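Local coordinates for BH0493 protein (Bacillus halodurans C-125, PDB 2QEE) that binds zinc and belongs to the amidohydrolase superfamily, probably acting as a uronate isomerase on sugar acids such as D-galacturonate, at residues L314-S319 and E345-S350. Sequence-based numbering, arbitrary orientation.
Sequences LARKFS and EMLGTS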
loop_
_atom_site.group_PDB
_atom_site.type_symbol
_atom_site.label_atom_id
_atom_site.label_comp_id
_atom_site.label_asym_id
_atom_site.label_seq_id
_atom_site.Cartn_x
_atom_site.Cartn_y
_atom_site.Cartn_z
ATOM N N LEU C 314 3.956 12.871 -8.468
ATOM C CA LEU C 314 4.144 14.331 -8.467
ATOM C C LEU C 314 5.553 14.687 -9.009
ATOM O O LEU C 314 5.711 15.691 -9.726
ATOM C CB LEU C 314 3.959 14.853 -7.048
ATOM C CG LEU C 314 3.797 16.396 -6.988
ATOM C CD1 LEU C 314 2.660 16.943 -7.869
ATOM C CD2 LEU C 314 3.578 16.786 -5.524
ATOM N N ALA C 315 6.555 13.892 -8.638
ATOM C CA ALA C 315 7.945 14.047 -9.198
ATOM C C ALA C 315 7.917 13.906 -10.746
ATOM O O ALA C 315 8.674 14.586 -11.487
ATOM C CB ALA C 315 8.895 13.031 -8.613
ATOM N N ARG C 316 7.095 12.996 -11.251
ATOM C CA ARG C 316 6.948 12.932 -12.724
ATOM C C ARG C 316 6.451 14.248 -13.312
ATOM O O ARG C 316 6.715 14.522 -14.469
ATOM C CB ARG C 316 5.962 11.864 -13.169
ATOM C CG ARG C 316 6.442 10.423 -12.885
ATOM C CD ARG C 316 5.430 9.401 -13.469
ATOM N NE ARG C 316 5.142 9.563 -14.916
ATOM C CZ ARG C 316 5.906 9.036 -15.875
ATOM N NH1 ARG C 316 7.002 8.332 -15.575
ATOM N NH2 ARG C 316 5.597 9.260 -17.147
ATOM N N LYS C 317 5.701 15.024 -12.534
ATOM C CA LYS C 317 5.106 16.281 -13.087
ATOM C C LYS C 317 6.054 17.466 -13.026
ATOM O O LYS C 317 5.954 18.375 -13.843
ATOM C CB LYS C 317 3.861 16.706 -12.327
ATOM C CG LYS C 317 2.785 15.626 -12.169
ATOM C CD LYS C 317 2.275 15.221 -13.535
ATOM C CE LYS C 317 2.722 13.797 -13.944
ATOM N NZ LYS C 317 2.062 13.407 -15.283
ATOM N N PHE C 318 6.918 17.465 -12.026
ATOM C CA PHE C 318 7.742 18.676 -11.722
ATOM C C PHE C 318 9.202 18.418 -11.578
ATOM O O PHE C 318 9.615 17.769 -10.628
ATOM C CB PHE C 318 7.230 19.416 -10.462
ATOM C CG PHE C 318 5.838 19.912 -10.613
ATOM C CD1 PHE C 318 5.577 21.088 -11.326
ATOM C CD2 PHE C 318 4.789 19.211 -10.081
ATOM C CE1 PHE C 318 4.292 21.525 -11.500
ATOM C CE2 PHE C 318 3.502 19.634 -10.222
ATOM C CZ PHE C 318 3.232 20.821 -10.946
ATOM N N SER C 319 10.021 19.032 -12.447
ATOM C CA SER C 319 11.448 18.834 -12.378
ATOM C C SER C 319 12.122 19.590 -11.242
ATOM O O SER C 319 13.252 19.309 -10.930
ATOM C CB SER C 319 12.124 19.208 -13.698
ATOM O OG SER C 319 11.831 20.570 -14.085
ATOM N N GLU C 345 10.633 2.541 -11.165
ATOM C CA GLU C 345 9.725 2.247 -12.333
ATOM C C GLU C 345 9.191 3.519 -13.003
ATOM O O GLU C 345 9.053 3.560 -14.212
ATOM C CB GLU C 345 8.555 1.294 -11.896
ATOM C CG GLU C 345 9.190 -0.129 -11.634
ATOM C CD GLU C 345 8.301 -1.123 -10.895
ATOM O OE1 GLU C 345 7.072 -0.868 -10.686
ATOM O OE2 GLU C 345 8.910 -2.183 -10.535
ATOM N N MET C 346 8.920 4.581 -12.212
ATOM C CA MET C 346 8.315 5.800 -12.753
ATOM C C MET C 346 9.280 6.950 -12.976
ATOM O O MET C 346 8.915 7.950 -13.619
ATOM C CB MET C 346 7.196 6.297 -11.812
ATOM C CG MET C 346 5.877 5.581 -12.097
ATOM S SD MET C 346 4.538 6.182 -11.072
ATOM C CE MET C 346 4.930 5.175 -9.644
ATOM N N LEU C 347 10.461 6.835 -12.381
ATOM C CA LEU C 347 11.441 7.957 -12.444
ATOM C C LEU C 347 12.797 7.528 -12.986
ATOM O O LEU C 347 13.711 8.361 -13.111
ATOM C CB LEU C 347 11.646 8.585 -11.055
ATOM C CG LEU C 347 10.375 9.147 -10.370
ATOM C CD1 LEU C 347 10.803 9.620 -8.980
ATOM C CD2 LEU C 347 9.797 10.297 -11.177
ATOM N N GLY C 348 12.998 6.229 -13.254
ATOM C CA GLY C 348 14.324 5.821 -13.712
ATOM C C GLY C 348 15.329 6.024 -12.581
ATOM O O GLY C 348 15.140 5.549 -11.498
ATOM N N THR C 349 16.422 6.727 -12.863
ATOM C CA THR C 349 17.397 7.035 -11.821
ATOM C C THR C 349 17.311 8.500 -11.324
ATOM O O THR C 349 18.245 8.972 -10.602
ATOM C CB THR C 349 18.849 6.800 -12.323
ATOM O OG1 THR C 349 19.041 7.617 -13.478
ATOM C CG2 THR C 349 19.057 5.288 -12.656
ATOM N N SER C 350 16.226 9.204 -11.643
ATOM C CA SER C 350 16.082 10.646 -11.289
ATOM C C SER C 350 15.497 10.899 -9.860
ATOM O O SER C 350 14.538 11.678 -9.677
ATOM C CB SER C 350 15.286 11.412 -12.374
ATOM O OG SER C 350 13.908 11.043 -12.485
#
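R316, on helix 308-317, reaches across to the C-terminal end of helix 333-347 and ties the two helices together through one backbone carbonyl. From CB the chain leaves with CG beside the backbone N and anti to the carbonyl carbon (chi1 -67°). CG of R316 passes 3.6 Å from M346 O and also lies against one methyl of L347, 3.8 Å from CD2 of that residue. CD of R316 comes next, still beside M346 O; it lies 3.9 Å from CB of M346 and also meets the thioether of that residue, whose side chain the arginine crosses at about a right angle. The chain then bends at chi3 (55°), which brings the edge of the guanidinium round to the same carbonyl. NH1 of R316 donates to M346 O at 2.8 Å, a bond of ordinary length, bent at the hydrogen (N-H...O 137°), whose donor is tilted from the carbonyl plane. NH1 also forms a salt bridge with E56 of a second subunit, while NH2 bonds to the backbone oxygen of Y52 there, so the guanidinium is held from both its own chain and the neighbour. A leucine in place of R316 would probably leave M346 O without this donor and take one positive partner from E56 of the second subunit. Beside the arginine, L347 spreads both methyls over A315, with CD2 and CD1 of L347 each 3.9 Å from CB of A315. Just beyond L347 the helix gives way to a type II' turn, in which G348 has positive phi and S350 donates through both N and OG to L347 O. Helix 308-317 is the helix of a beta-alpha-beta unit linking parallel strands 298-302 and 321-323, and helix 333-347 packs beside it, consistent with outer helices of an amidohydrolase barrel; I323 touches both A315 and L347, at a buried subunit interface away from the zinc site.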